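Local coordinates for protein LST4 (PDB 4ZY8) that probably takes part in extracellular amino-acid uptake and is probably required for protein trafficking from the Golgi to the plasma membrane, here represented by its longin domain, at residues Cys124-Lys134 with Cys149-Phe159; Phe11-Leu19 with His44-Phe55. One frame throughout, in Å; residues are numbered along the deposited sequence.

Interaction 1 (Cys124-Lys134 with Cys149-Phe159); sequences CENTLLKYLAK and CIEVAAVLQTF
T127 pushes its methyl CG2 into a hollow of the facing helix formed by E151, A154 and V155, where it lies 3.3 Å from E151 O. Helices 114-134 and 150-166, to which the segments belong, are the last two of this longin domain, an antiparallel pair on one face of the sheet, with segment axes at 175° and 8.9 Å apart at closest approach. T127 offers its methyl because CG2 stands anti to the backbone N, while OG1 turns back to Q123 O on its own helix. One turn earlier, C124 SG wedges between V155 CG1 and T158 CG2, 3.7 Å from the latter, with the F159 ring lying obliquely beyond. V155 answers with its other methyl: CG2 lodges between C124 and L128, and L128 crosses it at about a right angle.

E151 fills the far end. Its bent chain lays CG against Y131 CB and brings OE1 to the edge of the tyrosine ring near CD1, carboxylate and ring standing 85° apart. K134 NZ meets the syn lone pair of E151 OE2 at 3.0 Å, a salt bridge made by a poorly ordered lysine. With an alanine in place of this glutamate, K134 would probably lose its charged mate and a gap would be likely to open beside Y131 CB. C149 SG, lying obliquely to the Y131 ring, accepts a weak N-cap bond from V152 N at 3.6 Å.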
loop_
_atom_site.group_PDB
_atom_site.type_symbol
_atom_site.label_atom_id
_atom_site.label_comp_id
_atom_site.label_asym_id
_atom_site.label_seq_id
_atom_site.Cartn_x
_atom_site.Cartn_y
_atom_site.Cartn_z
ATOM N N CYS A 124 -7.775 5.897 -1.705
ATOM C CA CYS A 124 -7.359 4.596 -2.290
ATOM C C CYS A 124 -8.055 3.417 -1.612
ATOM O O CYS A 124 -8.532 2.484 -2.283
ATOM C CB CYS A 124 -5.848 4.422 -2.195
ATOM S SG CYS A 124 -4.919 5.626 -3.215
ATOM N N GLU A 125 -8.109 3.462 -0.282
ATOM C CA GLU A 125 -8.821 2.457 0.500
ATOM C C GLU A 125 -10.310 2.431 0.122
ATOM O O GLU A 125 -10.842 1.360 -0.125
ATOM C CB GLU A 125 -8.635 2.702 2.012
ATOM C CG GLU A 125 -9.472 1.796 2.905
ATOM C CD GLU A 125 -9.290 2.106 4.399
ATOM O OE1 GLU A 125 -8.191 2.545 4.797
ATOM O OE2 GLU A 125 -10.259 1.925 5.168
ATOM N N ASN A 126 -10.979 3.590 0.056
ATOM C CA ASN A 126 -12.384 3.642 -0.405
ATOM C C ASN A 126 -12.587 3.014 -1.779
ATOM O O ASN A 126 -13.616 2.396 -2.048
ATOM C CB ASN A 126 -12.914 5.093 -0.550
ATOM C CG ASN A 126 -13.040 5.819 0.777
ATOM O OD1 ASN A 126 -13.143 5.192 1.832
ATOM N ND2 ASN A 126 -13.095 7.159 0.715
ATOM N N THR A 127 -11.618 3.228 -2.666
ATOM C CA THR A 127 -11.752 2.783 -4.056
ATOM C C THR A 127 -11.734 1.248 -4.167
ATOM O O THR A 127 -12.573 0.634 -4.851
ATOM C CB THR A 127 -10.646 3.404 -4.923
ATOM O OG1 THR A 127 -10.818 4.828 -4.951
ATOM C CG2 THR A 127 -10.716 2.871 -6.369
ATOM N N LEU A 128 -10.778 0.643 -3.486
ATOM C CA LEU A 128 -10.647 -0.813 -3.483
ATOM C C LEU A 128 -11.848 -1.467 -2.775
ATOM O O LEU A 128 -12.327 -2.522 -3.195
ATOM C CB LEU A 128 -9.338 -1.224 -2.831
ATOM C CG LEU A 128 -8.063 -0.787 -3.570
ATOM C CD1 LEU A 128 -6.804 -1.261 -2.849
ATOM C CD2 LEU A 128 -8.040 -1.222 -5.046
ATOM N N LEU A 129 -12.338 -0.838 -1.703
ATOM C CA LEU A 129 -13.514 -1.366 -1.006
ATOM C C LEU A 129 -14.761 -1.334 -1.879
ATOM O O LEU A 129 -15.570 -2.252 -1.840
ATOM C CB LEU A 129 -13.776 -0.593 0.299
ATOM C CG LEU A 129 -12.742 -0.854 1.399
ATOM C CD1 LEU A 129 -13.007 0.021 2.642
ATOM C CD2 LEU A 129 -12.738 -2.350 1.751
ATOM N N LYS A 130 -14.900 -0.296 -2.692
ATOM C CA LYS A 130 -16.028 -0.202 -3.612
ATOM C C LYS A 130 -15.996 -1.279 -4.691
ATOM O O LYS A 130 -17.055 -1.721 -5.159
ATOM C CB LYS A 130 -16.093 1.188 -4.246
ATOM C CG LYS A 130 -16.651 2.231 -3.298
ATOM C CD LYS A 130 -18.161 2.062 -3.169
ATOM C CE LYS A 130 -18.764 3.097 -2.236
ATOM N NZ LYS A 130 -20.111 2.653 -1.750
ATOM N N TYR A 131 -14.806 -1.671 -5.123
ATOM C CA TYR A 131 -14.647 -2.777 -6.042
ATOM C C TYR A 131 -15.217 -4.032 -5.433
ATOM O O TYR A 131 -15.916 -4.757 -6.074
ATOM C CB TYR A 131 -13.189 -3.009 -6.441
ATOM C CG TYR A 131 -13.009 -4.291 -7.207
ATOM C CD1 TYR A 131 -13.101 -4.320 -8.570
ATOM C CD2 TYR A 131 -12.856 -5.476 -6.549
ATOM C CE1 TYR A 131 -12.982 -5.496 -9.261
ATOM C CE2 TYR A 131 -12.727 -6.643 -7.222
ATOM C CZ TYR A 131 -12.795 -6.643 -8.578
ATOM O OH TYR A 131 -12.672 -7.797 -9.238
ATOM N N LEU A 132 -14.876 -4.270 -4.193
ATOM C CA LEU A 132 -15.336 -5.468 -3.494
ATOM C C LEU A 132 -16.859 -5.484 -3.375
ATOM O O LEU A 132 -17.485 -6.535 -3.524
ATOM C CB LEU A 132 -14.675 -5.564 -2.120
ATOM C CG LEU A 132 -13.167 -5.751 -2.276
ATOM C CD1 LEU A 132 -12.475 -5.782 -0.947
ATOM C CD2 LEU A 132 -12.892 -7.034 -3.041
ATOM N N ALA A 133 -17.440 -4.316 -3.105
ATOM C CA ALA A 133 -18.887 -4.123 -3.053
ATOM C C ALA A 133 -19.544 -4.320 -4.422
ATOM O O ALA A 133 -20.653 -4.836 -4.508
ATOM C CB ALA A 133 -19.220 -2.727 -2.504
ATOM N N LYS A 134 -18.874 -3.926 -5.480
ATOM C CA LYS A 134 -19.428 -4.051 -6.791
ATOM C C LYS A 134 -19.613 -5.499 -7.066
ATOM O O LYS A 134 -20.660 -5.935 -7.470
ATOM C CB LYS A 134 -18.496 -3.471 -7.843
ATOM C CG LYS A 134 -19.086 -3.433 -9.243
ATOM C CD LYS A 134 -18.182 -2.773 -10.270
ATOM C CE LYS A 134 -16.911 -3.562 -10.483
ATOM N NZ LYS A 134 -15.927 -2.779 -11.255
ATOM N N CYS A 149 -9.439 -3.369 -14.665
ATOM C CA CYS A 149 -10.011 -2.943 -13.402
ATOM C C CYS A 149 -9.759 -1.488 -13.127
ATOM O O CYS A 149 -8.693 -1.130 -12.751
ATOM C CB CYS A 149 -9.436 -3.794 -12.280
ATOM S SG CYS A 149 -10.064 -3.459 -10.641
ATOM N N ILE A 150 -10.750 -0.653 -13.323
ATOM C CA ILE A 150 -10.521 0.782 -13.178
ATOM C C ILE A 150 -10.186 1.174 -11.729
ATOM O O ILE A 150 -9.446 2.131 -11.510
ATOM C CB ILE A 150 -11.715 1.617 -13.701
ATOM C CG1 ILE A 150 -12.950 1.459 -12.824
ATOM C CG2 ILE A 150 -12.000 1.249 -15.164
ATOM C CD1 ILE A 150 -14.025 2.481 -13.131
ATOM N N GLU A 151 -10.708 0.426 -10.756
ATOM C CA GLU A 151 -10.477 0.763 -9.345
ATOM C C GLU A 151 -8.996 0.604 -8.988
ATOM O O GLU A 151 -8.433 1.453 -8.309
ATOM C CB GLU A 151 -11.341 -0.103 -8.413
ATOM C CG GLU A 151 -12.836 0.233 -8.459
ATOM C CD GLU A 151 -13.582 -0.525 -9.557
ATOM O OE1 GLU A 151 -12.918 -1.094 -10.449
ATOM O OE2 GLU A 151 -14.830 -0.588 -9.508
ATOM N N VAL A 152 -8.354 -0.462 -9.465
ATOM C CA VAL A 152 -6.923 -0.633 -9.237
ATOM C C VAL A 152 -6.097 0.415 -10.004
ATOM O O VAL A 152 -5.110 0.949 -9.480
ATOM C CB VAL A 152 -6.448 -2.052 -9.632
ATOM C CG1 VAL A 152 -4.928 -2.151 -9.558
ATOM C CG2 VAL A 152 -7.084 -3.088 -8.719
ATOM N N ALA A 153 -6.482 0.695 -11.248
ATOM C CA ALA A 153 -5.791 1.715 -12.014
ATOM C C ALA A 153 -5.924 3.092 -11.345
ATOM O O ALA A 153 -4.975 3.883 -11.361
ATOM C CB ALA A 153 -6.323 1.778 -13.436
ATOM N N ALA A 154 -7.093 3.383 -10.776
ATOM C CA ALA A 154 -7.304 4.663 -10.097
ATOM C C ALA A 154 -6.329 4.829 -8.916
ATOM O O ALA A 154 -5.829 5.934 -8.672
ATOM C CB ALA A 154 -8.748 4.787 -9.613
ATOM N N VAL A 155 -6.079 3.744 -8.179
ATOM C CA VAL A 155 -5.110 3.791 -7.081
ATOM C C VAL A 155 -3.684 4.076 -7.577
ATOM O O VAL A 155 -2.952 4.891 -6.991
ATOM C CB VAL A 155 -5.128 2.506 -6.261
ATOM C CG1 VAL A 155 -3.992 2.533 -5.218
ATOM C CG2 VAL A 155 -6.510 2.365 -5.562
ATOM N N LEU A 156 -3.282 3.398 -8.646
ATOM C CA LEU A 156 -1.968 3.651 -9.244
ATOM C C LEU A 156 -1.863 5.113 -9.663
ATOM O O LEU A 156 -0.836 5.768 -9.468
ATOM C CB LEU A 156 -1.732 2.724 -10.459
ATOM C CG LEU A 156 -0.444 2.913 -11.269
ATOM C CD1 LEU A 156 0.805 2.845 -10.382
ATOM C CD2 LEU A 156 -0.371 1.840 -12.398
ATOM N N GLN A 157 -2.915 5.615 -10.242
ATOM C CA GLN A 157 -2.918 6.962 -10.702
ATOM C C GLN A 157 -2.844 7.984 -9.576
ATOM O O GLN A 157 -2.188 8.961 -9.683
ATOM C CB GLN A 157 -4.086 7.215 -11.604
ATOM C CG GLN A 157 -3.979 8.515 -12.333
ATOM C CD GLN A 157 -5.177 8.795 -13.197
ATOM O OE1 GLN A 157 -5.606 7.948 -13.956
ATOM N NE2 GLN A 157 -5.717 9.971 -13.077
ATOM N N THR A 158 -3.490 7.703 -8.474
ATOM C CA THR A 158 -3.372 8.566 -7.292
ATOM C C THR A 158 -1.933 8.629 -6.780
ATOM O O THR A 158 -1.482 9.684 -6.334
ATOM C CB THR A 158 -4.345 8.108 -6.165
ATOM O OG1 THR A 158 -5.670 8.480 -6.556
ATOM C CG2 THR A 158 -4.058 8.830 -4.861
ATOM N N PHE A 159 -1.205 7.514 -6.836
ATOM C CA PHE A 159 0.210 7.535 -6.471
ATOM C C PHE A 159 1.053 8.318 -7.486
ATOM O O PHE A 159 1.907 9.115 -7.110
ATOM C CB PHE A 159 0.742 6.099 -6.319
ATOM C CG PHE A 159 0.546 5.550 -4.937
ATOM C CD1 PHE A 159 1.588 5.577 -4.010
ATOM C CD2 PHE A 159 -0.697 5.063 -4.541
ATOM C CE1 PHE A 159 1.413 5.080 -2.710
ATOM C CE2 PHE A 159 -0.890 4.562 -3.222
ATOM C CZ PHE A 159 0.182 4.565 -2.327
#

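Interaction 2 (Phe11-Leu19 with His44-Phe55); sequences FRLIISQEL and HIPLNELKDYIF
The guanidinium of R12 is held from two directions: L50 CD1 sits over one face, 3.3 Å above the plane and toward the rim, while I45 O lies at the edge. There R12 NH1 donates to I45 O over 2.7 Å, the acceptor almost exactly in the guanidinium plane and the donor in the carbonyl plane on a lone pair. The bond is fairly straight, with an N-H...O angle of 159°. The second flat group, the ring of F55, has I54 CG2 of its own helix over the centre of one face. Across the contact, S16 OG comes obliquely to the ring, 3.4 Å from F55 CE2, and E18 CG approaches obliquely at F55 CD1. The carboxylate of E18 runs on past the ring, their planes only 12° apart, toward its salt-bridge partner R95.

These groups mark the two ends of a strand-on-helix packing in the longin fold, in which a five-stranded antiparallel sheet carries helix 47-55 on one face and the C-terminal helix pair on the other. The segment axes cross at -70°, 10.4 Å apart at closest approach; on this side of the strand R12, I14 and S16 face the helix and its leading loop in turn. Midway, I14 CD1 meets L50 CD1 at 3.8 Å, so that the same leucine methyl serves both the isoleucine and the arginine. R12 reaches this far because its chain is fully extended, with CG anti to the backbone N. Its charge is buried, yet its polar end is well supplied: D33 on strand 29-35 forms a salt bridge with NH2, and I45 O takes NH1. The methyl L47 CD1 only packs alongside, 3.9 Å from R12 NH2.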
loop_
_atom_site.group_PDB
_atom_site.type_symbol
_atom_site.label_atom_id
_atom_site.label_comp_id
_atom_site.label_asym_id
_atom_site.label_seq_id
_atom_site.Cartn_x
_atom_site.Cartn_y
_atom_site.Cartn_z
ATOM N N PHE A 11 9.629 4.934 -7.231
ATOM C CA PHE A 11 8.775 4.265 -6.263
ATOM C C PHE A 11 8.342 2.877 -6.710
ATOM O O PHE A 11 8.341 2.560 -7.868
ATOM C CB PHE A 11 7.548 5.107 -5.899
ATOM C CG PHE A 11 6.505 5.153 -6.954
ATOM C CD1 PHE A 11 6.625 5.993 -8.000
ATOM C CD2 PHE A 11 5.417 4.344 -6.896
ATOM C CE1 PHE A 11 5.678 6.037 -8.971
ATOM C CE2 PHE A 11 4.458 4.385 -7.860
ATOM C CZ PHE A 11 4.595 5.221 -8.909
ATOM N N ARG A 12 7.960 2.059 -5.756
ATOM C CA ARG A 12 7.354 0.781 -6.068
ATOM C C ARG A 12 6.044 0.646 -5.296
ATOM O O ARG A 12 6.021 0.734 -4.065
ATOM C CB ARG A 12 8.315 -0.360 -5.731
ATOM C CG ARG A 12 7.768 -1.750 -6.007
ATOM C CD ARG A 12 8.789 -2.836 -5.639
ATOM N NE ARG A 12 8.262 -4.178 -5.902
ATOM C CZ ARG A 12 8.869 -5.307 -5.542
ATOM N NH1 ARG A 12 10.021 -5.263 -4.890
ATOM N NH2 ARG A 12 8.319 -6.480 -5.825
ATOM N N LEU A 13 4.957 0.421 -6.023
ATOM C CA LEU A 13 3.644 0.303 -5.406
ATOM C C LEU A 13 3.189 -1.151 -5.425
ATOM O O LEU A 13 3.096 -1.767 -6.495
ATOM C CB LEU A 13 2.625 1.187 -6.145
ATOM C CG LEU A 13 1.155 1.079 -5.728
ATOM C CD1 LEU A 13 0.944 1.591 -4.283
ATOM C CD2 LEU A 13 0.228 1.802 -6.703
ATOM N N ILE A 14 2.915 -1.714 -4.273
ATOM C CA ILE A 14 2.347 -3.027 -4.173
ATOM C C ILE A 14 0.969 -3.032 -3.547
ATOM O O ILE A 14 0.807 -2.578 -2.469
ATOM C CB ILE A 14 3.246 -3.919 -3.340
ATOM C CG1 ILE A 14 4.623 -3.919 -3.925
ATOM C CG2 ILE A 14 2.739 -5.327 -3.323
ATOM C CD1 ILE A 14 5.638 -3.440 -2.940
ATOM N N ILE A 15 -0.017 -3.571 -4.238
ATOM C CA ILE A 15 -1.319 -3.804 -3.634
ATOM C C ILE A 15 -1.398 -5.305 -3.418
ATOM O O ILE A 15 -1.240 -6.070 -4.363
ATOM C CB ILE A 15 -2.471 -3.304 -4.521
ATOM C CG1 ILE A 15 -2.327 -1.799 -4.785
ATOM C CG2 ILE A 15 -3.822 -3.625 -3.882
ATOM C CD1 ILE A 15 -3.335 -1.274 -5.792
ATOM N N SER A 16 -1.612 -5.726 -2.176
ATOM C CA SER A 16 -1.676 -7.151 -1.872
ATOM C C SER A 16 -2.764 -7.425 -0.860
ATOM O O SER A 16 -3.271 -6.487 -0.212
ATOM C CB SER A 16 -0.331 -7.657 -1.354
ATOM O OG SER A 16 0.116 -6.927 -0.214
ATOM N N GLN A 17 -3.126 -8.702 -0.714
ATOM C CA GLN A 17 -4.090 -9.093 0.320
ATOM C C GLN A 17 -3.915 -10.507 0.908
ATOM O O GLN A 17 -3.307 -11.372 0.275
ATOM C CB GLN A 17 -5.501 -8.924 -0.249
ATOM C CG GLN A 17 -5.847 -9.859 -1.367
ATOM C CD GLN A 17 -7.306 -9.750 -1.776
ATOM O OE1 GLN A 17 -7.614 -9.515 -2.943
ATOM N NE2 GLN A 17 -8.213 -9.943 -0.822
ATOM N N GLU A 18 -4.431 -10.715 2.127
ATOM C CA GLU A 18 -4.467 -12.037 2.765
ATOM C C GLU A 18 -5.613 -12.888 2.255
ATOM O O GLU A 18 -6.646 -12.362 1.843
ATOM C CB GLU A 18 -4.597 -11.927 4.286
ATOM C CG GLU A 18 -3.377 -11.408 5.031
ATOM C CD GLU A 18 -3.642 -11.273 6.531
ATOM O OE1 GLU A 18 -4.804 -10.977 6.918
ATOM O OE2 GLU A 18 -2.688 -11.465 7.322
ATOM N N LEU A 19 -5.412 -14.186 2.230
ATOM C CA LEU A 19 -6.468 -15.123 1.947
ATOM C C LEU A 19 -6.499 -15.996 3.155
ATOM O O LEU A 19 -5.650 -15.884 3.998
ATOM C CB LEU A 19 -6.113 -15.980 0.756
ATOM C CG LEU A 19 -5.984 -15.489 -0.670
ATOM C CD1 LEU A 19 -5.910 -14.004 -0.797
ATOM C CD2 LEU A 19 -4.755 -16.105 -1.278
ATOM N N HIS A 44 13.161 -4.635 -7.557
ATOM C CA HIS A 44 14.044 -4.240 -6.480
ATOM C C HIS A 44 14.241 -5.420 -5.553
ATOM O O HIS A 44 14.864 -6.413 -5.876
ATOM C CB HIS A 44 13.439 -3.050 -5.688
ATOM C CG HIS A 44 14.423 -1.956 -5.342
ATOM N ND1 HIS A 44 15.337 -2.063 -4.318
ATOM C CD2 HIS A 44 14.617 -0.725 -5.882
ATOM C CE1 HIS A 44 16.064 -0.960 -4.259
ATOM N NE2 HIS A 44 15.642 -0.128 -5.193
ATOM N N ILE A 45 13.642 -5.264 -4.394
ATOM C CA ILE A 45 13.707 -6.150 -3.256
ATOM C C ILE A 45 12.732 -7.302 -3.398
ATOM O O ILE A 45 11.683 -7.149 -3.973
ATOM C CB ILE A 45 13.395 -5.400 -1.989
ATOM C CG1 ILE A 45 13.392 -6.319 -0.805
ATOM C CG2 ILE A 45 12.027 -4.816 -2.081
ATOM C CD1 ILE A 45 13.073 -5.589 0.459
ATOM N N PRO A 46 13.139 -8.464 -2.894
ATOM C CA PRO A 46 12.379 -9.706 -3.058
ATOM C C PRO A 46 10.947 -9.590 -2.560
ATOM O O PRO A 46 10.681 -8.897 -1.577
ATOM C CB PRO A 46 13.155 -10.701 -2.193
ATOM C CG PRO A 46 13.791 -9.860 -1.141
ATOM C CD PRO A 46 14.133 -8.559 -1.811
ATOM N N LEU A 47 10.035 -10.272 -3.242
ATOM C CA LEU A 47 8.665 -10.282 -2.854
ATOM C C LEU A 47 8.393 -10.975 -1.567
ATOM O O LEU A 47 7.454 -10.659 -0.911
ATOM C CB LEU A 47 7.855 -10.922 -3.941
ATOM C CG LEU A 47 6.386 -10.634 -3.809
ATOM C CD1 LEU A 47 6.061 -9.271 -4.381
ATOM C CD2 LEU A 47 5.629 -11.710 -4.550
ATOM N N ASN A 48 9.208 -11.933 -1.196
ATOM C CA ASN A 48 8.979 -12.653 0.044
ATOM C C ASN A 48 9.402 -11.873 1.264
ATOM O O ASN A 48 8.884 -12.064 2.333
ATOM C CB ASN A 48 9.701 -13.981 0.018
ATOM C CG ASN A 48 8.895 -15.060 -0.636
ATOM O OD1 ASN A 48 7.766 -15.306 -0.275
ATOM N ND2 ASN A 48 9.484 -15.711 -1.607
ATOM N N GLU A 49 10.369 -11.003 1.088
ATOM C CA GLU A 49 10.823 -10.136 2.162
ATOM C C GLU A 49 9.768 -9.051 2.375
ATOM O O GLU A 49 9.515 -8.646 3.508
ATOM C CB GLU A 49 12.195 -9.543 1.845
ATOM C CG GLU A 49 12.750 -8.612 2.909
ATOM C CD GLU A 49 14.142 -8.105 2.552
ATOM O OE1 GLU A 49 14.757 -8.687 1.634
ATOM O OE2 GLU A 49 14.618 -7.134 3.183
ATOM N N LEU A 50 9.150 -8.590 1.287
ATOM C CA LEU A 50 8.110 -7.564 1.403
ATOM C C LEU A 50 6.851 -8.078 2.079
ATOM O O LEU A 50 6.326 -7.395 2.947
ATOM C CB LEU A 50 7.777 -6.975 0.032
ATOM C CG LEU A 50 8.874 -6.006 -0.418
ATOM C CD1 LEU A 50 8.643 -5.526 -1.817
ATOM C CD2 LEU A 50 8.938 -4.811 0.524
ATOM N N LYS A 51 6.393 -9.284 1.726
ATOM C CA LYS A 51 5.214 -9.884 2.368
ATOM C C LYS A 51 5.374 -9.892 3.875
ATOM O O LYS A 51 4.417 -9.694 4.621
ATOM C CB LYS A 51 4.980 -11.323 1.890
ATOM C CG LYS A 51 4.655 -11.471 0.408
ATOM C CD LYS A 51 3.163 -11.411 0.150
ATOM C CE LYS A 51 2.838 -11.915 -1.250
ATOM N NZ LYS A 51 3.744 -13.032 -1.630
ATOM N N ASP A 52 6.606 -10.119 4.311
ATOM C CA ASP A 52 6.939 -10.173 5.726
ATOM C C ASP A 52 6.907 -8.765 6.353
ATOM O O ASP A 52 6.373 -8.580 7.442
ATOM C CB ASP A 52 8.299 -10.857 5.906
ATOM C CG ASP A 52 8.655 -11.079 7.362
ATOM O OD1 ASP A 52 7.912 -11.821 8.040
ATOM O OD2 ASP A 52 9.706 -10.572 7.811
ATOM N N TYR A 53 7.453 -7.773 5.657
ATOM C CA TYR A 53 7.379 -6.395 6.143
ATOM C C TYR A 53 5.951 -5.856 6.160
ATOM O O TYR A 53 5.581 -5.101 7.049
ATOM C CB TYR A 53 8.256 -5.475 5.297
ATOM C CG TYR A 53 9.742 -5.660 5.487
ATOM C CD1 TYR A 53 10.260 -6.064 6.705
ATOM C CD2 TYR A 53 10.626 -5.410 4.452
ATOM C CE1 TYR A 53 11.620 -6.217 6.886
ATOM C CE2 TYR A 53 11.983 -5.564 4.621
ATOM C CZ TYR A 53 12.478 -5.964 5.839
ATOM O OH TYR A 53 13.838 -6.113 6.005
ATOM N N ILE A 54 5.137 -6.238 5.195
ATOM C CA ILE A 54 3.770 -5.767 5.081
ATOM C C ILE A 54 2.828 -6.457 6.023
ATOM O O ILE A 54 2.089 -5.818 6.711
ATOM C CB ILE A 54 3.256 -5.956 3.661
ATOM C CG1 ILE A 54 4.086 -5.133 2.720
ATOM C CG2 ILE A 54 1.809 -5.559 3.520
ATOM C CD1 ILE A 54 3.962 -5.520 1.292
ATOM N N PHE A 55 2.829 -7.772 6.018
ATOM C CA PHE A 55 1.947 -8.509 6.877
ATOM C C PHE A 55 2.690 -9.110 8.080
ATOM O O PHE A 55 2.140 -9.853 8.852
ATOM C CB PHE A 55 1.243 -9.607 6.095
ATOM C CG PHE A 55 0.465 -9.129 4.913
ATOM C CD1 PHE A 55 -0.787 -8.598 5.062
ATOM C CD2 PHE A 55 0.965 -9.255 3.658
ATOM C CE1 PHE A 55 -1.516 -8.193 3.985
ATOM C CE2 PHE A 55 0.252 -8.829 2.581
ATOM C CZ PHE A 55 -0.997 -8.302 2.741
#

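Strand 12-17 joins the two contacts by turning successive residues to opposite faces of the sheet: R12, I14 and S16 go to helix 47-55 in interaction 2, whereas L13 and I15 go to the helix pair of interaction 1. The centres lie about 18 Å apart, yet side chains meet directly. L13 CD1 packs 3.6 Å from F159 CZ, and I15 CD1 lies 3.9 Å from V155 CG1. I15 also reaches the other helix, with CG2 3.9 Å from L128 CD1, and thus lies against both members of the pair. In sequence the two contacts follow one another, both segments of interaction 2 preceding those of interaction 1, and together they illustrate a helix-sheet-helix sandwich.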